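PDB 6WIN: type 6 secretion amidase effector 2 from Salmonella typhi, which probably cleaves amide bonds in bacterial peptidoglycan, acting as a toxin that the type VI secretion system delivers against rival cells. Local coordinates for residues 3-8 against 28-33; 44-49 against 83-88; 54-59 against 74-79; 106-111 against 123-128. All coordinates share one frame; numbering follows the deposited sequence.

Interaction 1 of 4, residues 3-8 against 28-33; sequences YVYANA and QHYIRV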
loop_
_atom_site.group_PDB
_atom_site.type_symbol
_atom_site.label_atom_id
_atom_site.label_comp_id
_atom_site.label_asym_id
_atom_site.label_seq_id
_atom_site.Cartn_x
_atom_site.Cartn_y
_atom_site.Cartn_z
ATOM N N TYR A 3 8.986 -1.376 -7.590
ATOM C CA TYR A 3 8.487 -0.063 -8.003
ATOM C C TYR A 3 8.814 0.958 -6.918
ATOM O O TYR A 3 8.451 0.771 -5.750
ATOM C CB TYR A 3 6.976 -0.065 -8.277
ATOM C CG TYR A 3 6.502 -0.958 -9.406
ATOM C CD1 TYR A 3 6.653 -0.576 -10.739
ATOM C CD2 TYR A 3 5.891 -2.181 -9.141
ATOM C CE1 TYR A 3 6.199 -1.385 -11.772
ATOM C CE2 TYR A 3 5.438 -3.000 -10.163
ATOM C CZ TYR A 3 5.598 -2.598 -11.481
ATOM O OH TYR A 3 5.142 -3.402 -12.503
ATOM N N VAL A 4 9.500 2.032 -7.312
ATOM C CA VAL A 4 9.952 3.089 -6.414
ATOM C C VAL A 4 9.765 4.417 -7.149
ATOM O O VAL A 4 10.485 4.699 -8.115
ATOM C CB VAL A 4 11.422 2.909 -5.990
ATOM C CG1 VAL A 4 11.870 4.057 -5.068
ATOM C CG2 VAL A 4 11.644 1.540 -5.314
ATOM N N TYR A 5 8.793 5.223 -6.710
ATOM C CA TYR A 5 8.592 6.567 -7.253
ATOM C C TYR A 5 9.412 7.537 -6.417
ATOM O O TYR A 5 9.057 7.838 -5.272
ATOM C CB TYR A 5 7.115 6.956 -7.257
ATOM C CG TYR A 5 6.823 8.296 -7.917
ATOM C CD1 TYR A 5 7.543 8.723 -9.032
ATOM C CD2 TYR A 5 5.819 9.133 -7.427
ATOM C CE1 TYR A 5 7.279 9.943 -9.641
ATOM C CE2 TYR A 5 5.543 10.368 -8.036
ATOM C CZ TYR A 5 6.279 10.761 -9.143
ATOM O OH TYR A 5 6.028 11.969 -9.750
ATOM N N ALA A 6 10.516 8.017 -6.989
ATOM C CA ALA A 6 11.451 8.875 -6.272
ATOM C C ALA A 6 10.845 10.221 -5.891
ATOM O O ALA A 6 11.442 10.952 -5.092
ATOM C CB ALA A 6 12.701 9.100 -7.128
ATOM N N ASN A 7 9.690 10.574 -6.441
ATOM C CA ASN A 7 9.045 11.836 -6.123
ATOM C C ASN A 7 7.770 11.642 -5.314
ATOM O O ASN A 7 6.966 12.574 -5.200
ATOM C CB ASN A 7 8.760 12.614 -7.405
ATOM C CG ASN A 7 9.853 13.599 -7.728
ATOM O OD1 ASN A 7 9.866 14.709 -7.196
ATOM N ND2 ASN A 7 10.778 13.206 -8.610
ATOM N N ALA A 8 7.575 10.445 -4.750
ATOM C CA ALA A 8 6.376 10.176 -3.965
ATOM C C ALA A 8 6.217 11.183 -2.836
ATOM O O ALA A 8 5.094 11.570 -2.495
ATOM C CB ALA A 8 6.418 8.747 -3.414
ATOM N N GLN A 28 -1.227 3.992 -10.223
ATOM C CA GLN A 28 -1.250 3.741 -11.658
ATOM C C GLN A 28 -1.079 5.018 -12.457
ATOM O O GLN A 28 -0.599 4.968 -13.596
ATOM C CB GLN A 28 -2.556 3.054 -12.047
ATOM C CG GLN A 28 -2.665 1.607 -11.550
ATOM C CD GLN A 28 -4.060 1.034 -11.729
ATOM O OE1 GLN A 28 -5.041 1.774 -11.821
ATOM N NE2 GLN A 28 -4.156 -0.293 -11.775
ATOM N N HIS A 29 -1.482 6.160 -11.892
ATOM C CA HIS A 29 -1.332 7.420 -12.602
ATOM C C HIS A 29 0.138 7.754 -12.813
ATOM O O HIS A 29 0.526 8.216 -13.896
ATOM C CB HIS A 29 -2.034 8.545 -11.836
ATOM C CG HIS A 29 -1.982 9.867 -12.536
ATOM N ND1 HIS A 29 -2.891 10.230 -13.505
ATOM C CD2 HIS A 29 -1.113 10.899 -12.430
ATOM C CE1 HIS A 29 -2.595 11.437 -13.955
ATOM N NE2 HIS A 29 -1.519 11.865 -13.319
ATOM N N TYR A 30 0.980 7.489 -11.810
ATOM C CA TYR A 30 2.392 7.832 -11.911
ATOM C C TYR A 30 3.290 6.683 -12.359
ATOM O O TYR A 30 4.341 6.944 -12.953
ATOM C CB TYR A 30 2.896 8.376 -10.575
ATOM C CG TYR A 30 2.257 9.706 -10.228
ATOM C CD1 TYR A 30 2.776 10.900 -10.716
ATOM C CD2 TYR A 30 1.111 9.759 -9.448
ATOM C CE1 TYR A 30 2.178 12.114 -10.410
ATOM C CE2 TYR A 30 0.518 10.949 -9.133
ATOM C CZ TYR A 30 1.046 12.127 -9.624
ATOM O OH TYR A 30 0.437 13.314 -9.306
ATOM N N ILE A 31 2.919 5.431 -12.081
ATOM C CA ILE A 31 3.771 4.260 -12.325
ATOM C C ILE A 31 2.930 3.165 -12.961
ATOM O O ILE A 31 1.827 2.878 -12.488
ATOM C CB ILE A 31 4.395 3.709 -11.022
ATOM C CG1 ILE A 31 4.852 4.835 -10.095
ATOM C CG2 ILE A 31 5.530 2.721 -11.332
ATOM C CD1 ILE A 31 6.076 5.552 -10.573
ATOM N N ARG A 32 3.458 2.516 -14.007
ATOM C CA ARG A 32 2.741 1.402 -14.632
ATOM C C ARG A 32 2.900 0.148 -13.773
ATOM O O ARG A 32 3.662 -0.771 -14.079
ATOM C CB ARG A 32 3.224 1.150 -16.055
ATOM C CG ARG A 32 2.376 0.083 -16.772
ATOM C CD ARG A 32 2.360 0.248 -18.282
ATOM N NE ARG A 32 2.214 1.646 -18.685
ATOM C CZ ARG A 32 2.285 2.060 -19.947
ATOM N NH1 ARG A 32 2.502 1.177 -20.916
ATOM N NH2 ARG A 32 2.154 3.352 -20.245
ATOM N N VAL A 33 2.141 0.099 -12.674
ATOM C CA VAL A 33 2.141 -1.100 -11.837
ATOM C C VAL A 33 1.151 -2.156 -12.311
ATOM O O VAL A 33 1.148 -3.274 -11.776
ATOM C CB VAL A 33 1.846 -0.722 -10.374
ATOM C CG1 VAL A 33 2.949 0.173 -9.853
ATOM C CG2 VAL A 33 0.495 -0.019 -10.285
HETATM O O HOH W 1 3.226 -4.967 -11.761
#
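Tyr3 and Tyr5 reach from the N-terminal segment onto the C-terminal end of helix 23-30 and its exit, where Arg32 centres an inverse gamma turn, in what is probably a papain-like alpha/beta domain. Tyr3 lays its ring over Val33: CG1 of Val33 stands 3.7 Å from the ring centroid, only 9° off the normal, a clean CH-pi contact. Beside it, Ile31 CG2 approaches Tyr3 CD1 at 3.5 Å, the two side chains running past each other in opposite directions. At the far end of the ring the hydroxyl meets a water 2.6 Å from Tyr3 OH, and that water donates to Val33 O, a carbonyl that also receives Trp39 NE1. The backbone of Tyr3 is meanwhile bonded to Val56, and Leu134 touches its side chain.

Val4 turns its side chain off to Thr55, and Tyr5 comes back to the helix end, with its backbone bonded to Gly54. Because CG sits anti to the backbone N (chi1 -175°), the ring lies beside Tyr30. Their planes are 25° apart and the centroids 5.3 Å, but the rings are slid so far that they barely overlap; CB of Tyr30 lies over one face of Tyr5, and the backbone N of Asn7 over the other. Asn7 is brought there by a type I turn from Tyr5 to Ala8, closed by Ala8 N to Tyr5 O. Ile31, the first residue to leave the helix, reaches both N-terminal tyrosines, CG2 to Tyr3 and CD1 3.7 Å from Tyr5 CB.

Interaction 2 of 4, residues 44-49 against 83-88; sequences AVFGNK and GGIWVM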
loop_
_atom_site.group_PDB
_atom_site.type_symbol
_atom_site.label_atom_id
_atom_site.label_comp_id
_atom_site.label_asym_id
_atom_site.label_seq_id
_atom_site.Cartn_x
_atom_site.Cartn_y
_atom_site.Cartn_z
ATOM N N ALA A 44 7.744 -7.820 3.716
ATOM C CA ALA A 44 6.967 -7.022 4.661
ATOM C C ALA A 44 7.528 -5.609 4.743
ATOM O O ALA A 44 8.733 -5.389 4.621
ATOM C CB ALA A 44 6.970 -7.658 6.061
ATOM N N VAL A 45 6.640 -4.642 4.949
ATOM C CA VAL A 45 7.053 -3.249 5.092
ATOM C C VAL A 45 7.462 -2.932 6.529
ATOM O O VAL A 45 8.552 -2.413 6.779
ATOM C CB VAL A 45 5.920 -2.318 4.617
ATOM C CG1 VAL A 45 6.235 -0.860 4.971
ATOM C CG2 VAL A 45 5.655 -2.507 3.120
ATOM N N PHE A 46 6.600 -3.227 7.502
ATOM C CA PHE A 46 6.891 -2.872 8.889
ATOM C C PHE A 46 8.056 -3.708 9.411
ATOM O O PHE A 46 8.007 -4.940 9.378
ATOM C CB PHE A 46 5.660 -3.072 9.767
ATOM C CG PHE A 46 5.844 -2.565 11.173
ATOM C CD1 PHE A 46 5.815 -1.200 11.434
ATOM C CD2 PHE A 46 6.082 -3.439 12.218
ATOM C CE1 PHE A 46 5.995 -0.715 12.714
ATOM C CE2 PHE A 46 6.262 -2.963 13.516
ATOM C CZ PHE A 46 6.219 -1.598 13.760
ATOM N N GLY A 47 9.097 -3.043 9.914
ATOM C CA GLY A 47 10.295 -3.720 10.354
ATOM C C GLY A 47 11.370 -3.866 9.297
ATOM O O GLY A 47 12.529 -4.109 9.647
ATOM N N ASN A 48 11.021 -3.719 8.017
ATOM C CA ASN A 48 11.974 -3.863 6.916
ATOM C C ASN A 48 12.959 -2.700 6.937
ATOM O O ASN A 48 12.579 -1.552 6.690
ATOM C CB ASN A 48 11.218 -3.915 5.592
ATOM C CG ASN A 48 12.103 -4.298 4.407
ATOM O OD1 ASN A 48 13.319 -4.130 4.435
ATOM N ND2 ASN A 48 11.480 -4.810 3.353
ATOM N N LYS A 49 14.228 -2.994 7.208
ATOM C CA LYS A 49 15.255 -1.973 7.263
ATOM C C LYS A 49 15.816 -1.531 5.932
ATOM O O LYS A 49 16.708 -0.679 5.902
ATOM N N GLY A 83 6.193 2.664 16.042
ATOM C CA GLY A 83 4.752 2.585 16.173
ATOM C C GLY A 83 3.944 2.440 14.893
ATOM O O GLY A 83 2.728 2.245 14.958
ATOM N N GLY A 84 4.568 2.538 13.729
ATOM C CA GLY A 84 3.818 2.394 12.499
ATOM C C GLY A 84 4.600 2.910 11.308
ATOM O O GLY A 84 5.807 3.135 11.383
ATOM N N ILE A 85 3.874 3.094 10.199
ATOM C CA ILE A 85 4.461 3.562 8.946
ATOM C C ILE A 85 3.731 4.812 8.465
ATOM O O ILE A 85 2.527 4.986 8.682
ATOM C CB ILE A 85 4.429 2.479 7.843
ATOM C CG1 ILE A 85 2.987 2.044 7.564
ATOM C CG2 ILE A 85 5.268 1.281 8.226
ATOM C CD1 ILE A 85 2.847 1.099 6.369
ATOM N N TRP A 86 4.473 5.681 7.797
ATOM C CA TRP A 86 3.908 6.818 7.083
ATOM C C TRP A 86 3.812 6.465 5.599
ATOM O O TRP A 86 4.798 6.018 5.011
ATOM C CB TRP A 86 4.782 8.055 7.279
ATOM C CG TRP A 86 4.571 8.748 8.587
ATOM C CD1 TRP A 86 5.329 8.621 9.719
ATOM C CD2 TRP A 86 3.541 9.686 8.895
ATOM N NE1 TRP A 86 4.832 9.429 10.711
ATOM C CE2 TRP A 86 3.731 10.092 10.234
ATOM C CE3 TRP A 86 2.477 10.233 8.168
ATOM C CZ2 TRP A 86 2.892 11.010 10.863
ATOM C CZ3 TRP A 86 1.642 11.151 8.798
ATOM C CH2 TRP A 86 1.858 11.527 10.129
ATOM N N VAL A 87 2.622 6.636 5.008
ATOM C CA VAL A 87 2.409 6.379 3.587
ATOM C C VAL A 87 1.844 7.627 2.916
ATOM O O VAL A 87 1.342 8.543 3.568
ATOM C CB VAL A 87 1.469 5.176 3.332
ATOM C CG1 VAL A 87 1.928 3.939 4.114
ATOM C CG2 VAL A 87 0.022 5.541 3.669
HETATM N N MSE A 88 1.932 7.646 1.589
HETATM C CA MSE A 88 1.262 8.631 0.738
HETATM C C MSE A 88 0.160 7.940 -0.076
HETATM O O MSE A 88 0.439 6.967 -0.809
HETATM C CB MSE A 88 2.297 9.303 -0.177
HETATM C CG MSE A 88 1.782 10.444 -1.054
HETATM SE SE MSE A 88 1.470 12.048 0.013
HETATM C CE MSE A 88 3.384 12.625 0.413
#
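Val45 and Phe46 both come onto Ile85 CG2, Val45 through CG1 at 4.0 Å and Phe46 through CD1 at 4.1 Å. The valine and isoleucine side chains cross at about a right angle, while the phenylalanine comes in edge first. Further along the same edge, Phe46 CE1 lies 3.7 Å from Gly84 N, so the rim of the ring rests on backbone where the strand begins. That reach depends on chi1 of -173°, which swings the ring away from its own backbone N and toward the strand.

The strand here is 84-89, inside the antiparallel sheet between strands 74-81 and 101-106; segment 44-49 is the loop leaving strand 40-44, one of the two edge strands, folded over one face of that sheet. On that face Val45 also packs on Ile57 and Phe77, and Ile85 on Ile57 and Ile105, so the contact is continuous with the hydrophobic core.

The loop holds its shape through a type II turn from Val45 to Asn48, closed by Asn48 N to Val45 O at 3.1 Å. Gly47 takes the turn's left-handed position. Asn48 ties the turn back to the end of strand 40-44, its ND2 bonding Ala44 O at 3.1 Å from nearly straight ahead of the carbonyl, while its OD1 receives Asn50 N. Outside the loop, Gln80 OE1 accepts from Gly47 N, and Lys107 packs against the Phe46 ring.

Interaction 3 of 4, residues 54-59 against 74-79; sequences GTVIAT and AAFFLG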
loop_
_atom_site.group_PDB
_atom_site.type_symbol
_atom_site.label_atom_id
_atom_site.label_comp_id
_atom_site.label_asym_id
_atom_site.label_seq_id
_atom_site.Cartn_x
_atom_site.Cartn_y
_atom_site.Cartn_z
ATOM N N GLY A 54 9.230 5.939 -1.273
ATOM C CA GLY A 54 8.581 5.853 -2.566
ATOM C C GLY A 54 8.274 4.448 -3.056
ATOM O O GLY A 54 7.644 4.301 -4.112
ATOM N N THR A 55 8.700 3.411 -2.336
ATOM C CA THR A 55 8.365 2.053 -2.738
ATOM C C THR A 55 6.852 1.877 -2.773
ATOM O O THR A 55 6.144 2.324 -1.864
ATOM C CB THR A 55 8.988 1.041 -1.774
ATOM O OG1 THR A 55 10.408 1.231 -1.731
ATOM C CG2 THR A 55 8.675 -0.367 -2.227
ATOM N N VAL A 56 6.353 1.239 -3.835
ATOM C CA VAL A 56 4.932 0.930 -3.903
ATOM C C VAL A 56 4.631 -0.238 -2.974
ATOM O O VAL A 56 5.257 -1.299 -3.074
ATOM C CB VAL A 56 4.516 0.604 -5.340
ATOM C CG1 VAL A 56 3.088 0.110 -5.356
ATOM C CG2 VAL A 56 4.712 1.836 -6.265
ATOM N N ILE A 57 3.663 -0.050 -2.067
ATOM C CA ILE A 57 3.275 -1.068 -1.102
ATOM C C ILE A 57 1.761 -1.251 -1.130
ATOM O O ILE A 57 1.019 -0.423 -1.662
ATOM C CB ILE A 57 3.770 -0.714 0.315
ATOM C CG1 ILE A 57 3.095 0.573 0.821
ATOM C CG2 ILE A 57 5.285 -0.533 0.293
ATOM C CD1 ILE A 57 3.460 0.926 2.275
ATOM N N ALA A 58 1.299 -2.359 -0.552
ATOM C CA ALA A 58 -0.123 -2.676 -0.579
ATOM C C ALA A 58 -0.451 -3.700 0.499
ATOM O O ALA A 58 0.426 -4.398 1.004
ATOM C CB ALA A 58 -0.549 -3.219 -1.947
ATOM N N THR A 59 -1.736 -3.783 0.832
ATOM C CA THR A 59 -2.256 -4.877 1.644
ATOM C C THR A 59 -2.243 -6.176 0.841
ATOM O O THR A 59 -2.744 -6.218 -0.285
ATOM C CB THR A 59 -3.690 -4.573 2.074
ATOM O OG1 THR A 59 -4.494 -4.408 0.895
ATOM C CG2 THR A 59 -3.765 -3.294 2.925
ATOM N N ALA A 74 -3.628 0.425 -1.268
ATOM C CA ALA A 74 -2.306 0.556 -1.862
ATOM C C ALA A 74 -1.801 1.963 -1.593
ATOM O O ALA A 74 -2.596 2.888 -1.398
ATOM C CB ALA A 74 -2.322 0.263 -3.373
ATOM N N ALA A 75 -0.480 2.127 -1.569
ATOM C CA ALA A 75 0.082 3.420 -1.193
ATOM C C ALA A 75 1.557 3.466 -1.566
ATOM O O ALA A 75 2.150 2.462 -1.964
ATOM C CB ALA A 75 -0.105 3.687 0.310
ATOM N N PHE A 76 2.142 4.658 -1.438
ATOM C CA PHE A 76 3.588 4.834 -1.518
ATOM C C PHE A 76 4.164 4.877 -0.108
ATOM O O PHE A 76 3.687 5.639 0.737
ATOM C CB PHE A 76 3.976 6.124 -2.248
ATOM C CG PHE A 76 3.551 6.190 -3.693
ATOM C CD1 PHE A 76 4.267 5.511 -4.678
ATOM C CD2 PHE A 76 2.466 6.957 -4.071
ATOM C CE1 PHE A 76 3.898 5.597 -6.009
ATOM C CE2 PHE A 76 2.087 7.047 -5.403
ATOM C CZ PHE A 76 2.807 6.354 -6.374
ATOM N N PHE A 77 5.202 4.082 0.136
ATOM C CA PHE A 77 5.877 4.112 1.429
ATOM C C PHE A 77 6.656 5.414 1.606
ATOM O O PHE A 77 7.331 5.875 0.682
ATOM C CB PHE A 77 6.825 2.923 1.544
ATOM C CG PHE A 77 7.649 2.922 2.785
ATOM C CD1 PHE A 77 7.099 2.515 3.994
ATOM C CD2 PHE A 77 8.984 3.303 2.747
ATOM C CE1 PHE A 77 7.874 2.501 5.161
ATOM C CE2 PHE A 77 9.763 3.290 3.896
ATOM C CZ PHE A 77 9.211 2.888 5.106
ATOM N N LEU A 78 6.578 6.002 2.802
ATOM C CA LEU A 78 7.373 7.194 3.106
ATOM C C LEU A 78 8.409 6.984 4.202
ATOM O O LEU A 78 9.513 7.511 4.095
ATOM C CB LEU A 78 6.472 8.378 3.503
ATOM C CG LEU A 78 5.489 8.945 2.478
ATOM C CD1 LEU A 78 4.709 10.116 3.090
ATOM C CD2 LEU A 78 6.182 9.360 1.178
ATOM N N GLY A 79 8.083 6.247 5.258
ATOM C CA GLY A 79 9.004 6.049 6.365
ATOM C C GLY A 79 8.333 5.219 7.438
ATOM O O GLY A 79 7.162 4.843 7.322
#
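Strand 56-59 and the 74-79 part of strand 74-81 run antiparallel but markedly twisted, their directions 138° apart, and four backbone hydrogen bonds join the two segments. Phe77 N to Thr55 O is nearly straight, at 179° and 2.8 Å, and lies in the carbonyl plane; Phe77 O in turn accepts Gly54 N at 2.7 Å. Ile57 and Ala75 form the hydrogen-bonded pair, the bond from Ala75 N being the more tilted of its two. Ala58 and Ala74 come together at a non-hydrogen-bonded pair, with CA atoms 4.1 Å apart.

Val56 and Phe76 lie side by side on one face of the sheet, pointing the same way, with Val56 CG2 3.9 Å from Phe76 CE1. The ring's edge also meets Gly54 O, 3.6 Å from Phe76 CD1. Helix 23-30 covers this face, setting Ile27 against both residues and Leu26 against Phe76.

Ile57 points to the other face. Its CG1 is wedged between its own backbone N and carbonyl carbon (chi1 64°), and CD1 leans across to Phe77 CB at 4.0 Å; Val45 packs on both. Over the centre of the Phe77 ring lies Gly79 N, at the classic beta bulge where Leu78 and Gly79 face Trp86. An N-terminal helix packed on an antiparallel sheet, with His73 just before strand 74-81, is consistent with a papain-like amidase fold.

Interaction 4 of 4, residues 106-111 against 123-128; sequences RKLHNG and SNNAEA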
loop_
_atom_site.group_PDB
_atom_site.type_symbol
_atom_site.label_atom_id
_atom_site.label_comp_id
_atom_site.label_asym_id
_atom_site.label_seq_id
_atom_site.Cartn_x
_atom_site.Cartn_y
_atom_site.Cartn_z
ATOM N N ARG A 106 -0.615 2.589 11.949
ATOM C CA ARG A 106 -0.002 2.035 13.144
ATOM C C ARG A 106 0.129 0.517 13.091
ATOM O O ARG A 106 -0.678 -0.186 12.478
ATOM C CB ARG A 106 -0.809 2.407 14.380
ATOM C CG ARG A 106 -1.232 3.852 14.412
ATOM C CD ARG A 106 -1.223 4.358 15.814
ATOM N NE ARG A 106 -1.810 3.410 16.771
ATOM C CZ ARG A 106 -3.078 3.006 16.754
ATOM N NH1 ARG A 106 -3.508 2.145 17.672
ATOM N NH2 ARG A 106 -3.917 3.466 15.828
ATOM N N LYS A 107 1.166 0.023 13.756
ATOM C CA LYS A 107 1.190 -1.360 14.197
ATOM C C LYS A 107 0.228 -1.494 15.370
ATOM O O LYS A 107 0.380 -0.816 16.392
ATOM C CB LYS A 107 2.605 -1.773 14.589
ATOM C CG LYS A 107 2.766 -3.279 14.833
ATOM C CD LYS A 107 3.041 -3.564 16.295
ATOM C CE LYS A 107 3.203 -5.068 16.549
ATOM N NZ LYS A 107 1.895 -5.800 16.411
ATOM N N LEU A 108 -0.799 -2.309 15.193
ATOM C CA LEU A 108 -1.849 -2.465 16.184
ATOM C C LEU A 108 -1.444 -3.504 17.227
ATOM O O LEU A 108 -0.628 -4.390 16.968
ATOM C CB LEU A 108 -3.151 -2.880 15.492
ATOM C CG LEU A 108 -3.525 -1.983 14.315
ATOM C CD1 LEU A 108 -4.817 -2.448 13.663
ATOM C CD2 LEU A 108 -3.643 -0.543 14.798
ATOM N N HIS A 109 -2.023 -3.383 18.420
ATOM C CA HIS A 109 -1.855 -4.421 19.429
ATOM C C HIS A 109 -2.412 -5.742 18.904
ATOM O O HIS A 109 -3.558 -5.810 18.450
ATOM C CB HIS A 109 -2.566 -4.018 20.719
ATOM C CG HIS A 109 -1.891 -2.907 21.461
ATOM N ND1 HIS A 109 -0.629 -3.031 22.006
ATOM C CD2 HIS A 109 -2.302 -1.651 21.751
ATOM C CE1 HIS A 109 -0.295 -1.903 22.604
ATOM N NE2 HIS A 109 -1.292 -1.048 22.463
ATOM N N ASN A 110 -1.588 -6.790 18.947
ATOM C CA ASN A 110 -1.983 -8.120 18.465
ATOM C C ASN A 110 -2.587 -8.043 17.061
ATOM O O ASN A 110 -3.619 -8.654 16.768
ATOM C CB ASN A 110 -2.950 -8.791 19.451
ATOM C CG ASN A 110 -3.086 -10.298 19.227
ATOM O OD1 ASN A 110 -2.443 -10.881 18.350
ATOM N ND2 ASN A 110 -3.938 -10.932 20.026
ATOM N N GLY A 111 -1.944 -7.273 16.184
ATOM C CA GLY A 111 -2.421 -7.056 14.828
ATOM C C GLY A 111 -1.784 -7.928 13.771
ATOM O O GLY A 111 -1.977 -7.672 12.577
ATOM N N SER A 123 -6.590 -2.135 6.210
ATOM C CA SER A 123 -6.032 -0.934 5.589
ATOM C C SER A 123 -5.386 0.009 6.601
ATOM O O SER A 123 -4.556 0.847 6.216
ATOM C CB SER A 123 -7.131 -0.198 4.826
ATOM O OG SER A 123 -8.077 0.330 5.731
ATOM N N ASN A 124 -5.756 -0.100 7.878
ATOM C CA ASN A 124 -5.178 0.697 8.958
ATOM C C ASN A 124 -4.251 -0.134 9.844
ATOM O O ASN A 124 -4.009 0.223 11.005
ATOM C CB ASN A 124 -6.292 1.339 9.791
ATOM C CG ASN A 124 -7.192 2.231 8.956
ATOM O OD1 ASN A 124 -6.714 2.993 8.130
ATOM N ND2 ASN A 124 -8.497 2.120 9.150
ATOM N N ASN A 125 -3.714 -1.228 9.298
ATOM C CA ASN A 125 -2.866 -2.190 9.999
ATOM C C ASN A 125 -1.502 -2.202 9.320
ATOM O O ASN A 125 -1.365 -2.748 8.220
ATOM C CB ASN A 125 -3.506 -3.583 9.962
ATOM C CG ASN A 125 -2.842 -4.567 10.895
ATOM O OD1 ASN A 125 -1.631 -4.525 11.116
ATOM N ND2 ASN A 125 -3.646 -5.464 11.463
ATOM N N ALA A 126 -0.489 -1.641 9.988
ATOM C CA ALA A 126 0.844 -1.558 9.394
ATOM C C ALA A 126 1.403 -2.920 9.002
ATOM O O ALA A 126 2.252 -2.995 8.108
ATOM C CB ALA A 126 1.818 -0.881 10.353
ATOM N N GLU A 127 0.982 -3.995 9.675
ATOM C CA GLU A 127 1.514 -5.327 9.400
ATOM C C GLU A 127 0.908 -5.967 8.155
ATOM O O GLU A 127 1.439 -6.976 7.675
ATOM C CB GLU A 127 1.291 -6.236 10.620
ATOM C CG GLU A 127 2.098 -5.814 11.856
ATOM C CD GLU A 127 1.998 -6.817 12.994
ATOM O OE1 GLU A 127 1.259 -6.540 13.957
ATOM O OE2 GLU A 127 2.652 -7.880 12.919
ATOM N N ALA A 128 -0.171 -5.397 7.614
ATOM C CA ALA A 128 -0.787 -5.928 6.406
ATOM C C ALA A 128 -0.079 -5.488 5.127
ATOM O O ALA A 128 -0.436 -5.964 4.043
ATOM C CB ALA A 128 -2.258 -5.507 6.343
HETATM O O HOH W 2 -3.566 2.662 11.837
HETATM O O HOH W 3 -0.538 -4.341 13.362
#
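The amide of Asn125 turns its ND2 to Gly111: ND2 bonds Gly111 O at 3.0 Å, arriving on a carbonyl lone pair, while the oxygen lies 15° out of the amide plane. The carboxylate of Glu127 is approached differently, since Lys107 NZ sits above its plane, 48° out of it, in a short salt bridge of 2.6 Å to OE1. On the guanidinium of Arg106, one face carries Leu108 CD2, a neighbour from its own segment; Leu108 turns CD1 to Asn125 ND2 at 3.9 Å.

Lys107 reaches the carboxylate by bending its chain at chi2 and chi4, which also lets NZ bond Leu108 O at 2.9 Å. Thus the ammonium joins the glutamate to the first residue of a type II turn running from Leu108 to Gly111. Facing it, Asn125 makes an Asx turn, its OD1 accepting Glu127 N at 3.0 Å. These are two loop segments after strand 101-106, the later one leading into strand 129-133, and the pairing of turn with turn closes the excursion between those strands.

A water bridges the two segments: it accepts from Leu108 N and donates to Asn125 OD1 and Glu127 OE1. OE1 thus receives from both Lys107 NZ and the water, which would be expected to favour the charged carboxylate; OE2 takes Ser112 OG. Asn125 ND2 has a second acceptor in Ile120 O. The backbones touch directly where Ala126 N bonds Arg106 O at 2.9 Å, the donor standing well above the carbonyl plane, and Ala126 CB packs against that same oxygen.

In the fold
Interaction 3 lies nearest the middle, its centre 4 Å from that of the chain, on adjacent strands of the six-stranded antiparallel sheet. Interaction 1 comes first in sequence, its centre about 10 Å from that of interaction 3; the N-terminal segment is bonded to the start of strand 56-59 and the residues before it, so it is tied to the sheet as well as to the end of helix 23-30. Interaction 2 encloses interaction 3 along the chain, and strand 84-89 borders strand 74-81. Interaction 4 follows last, joined to interaction 2 through Gly83 and Lys107. Interactions 1 and 4 lie on opposite sides of the chain's centre, about 24 Å apart between centres, so the contacts span the compact single domain.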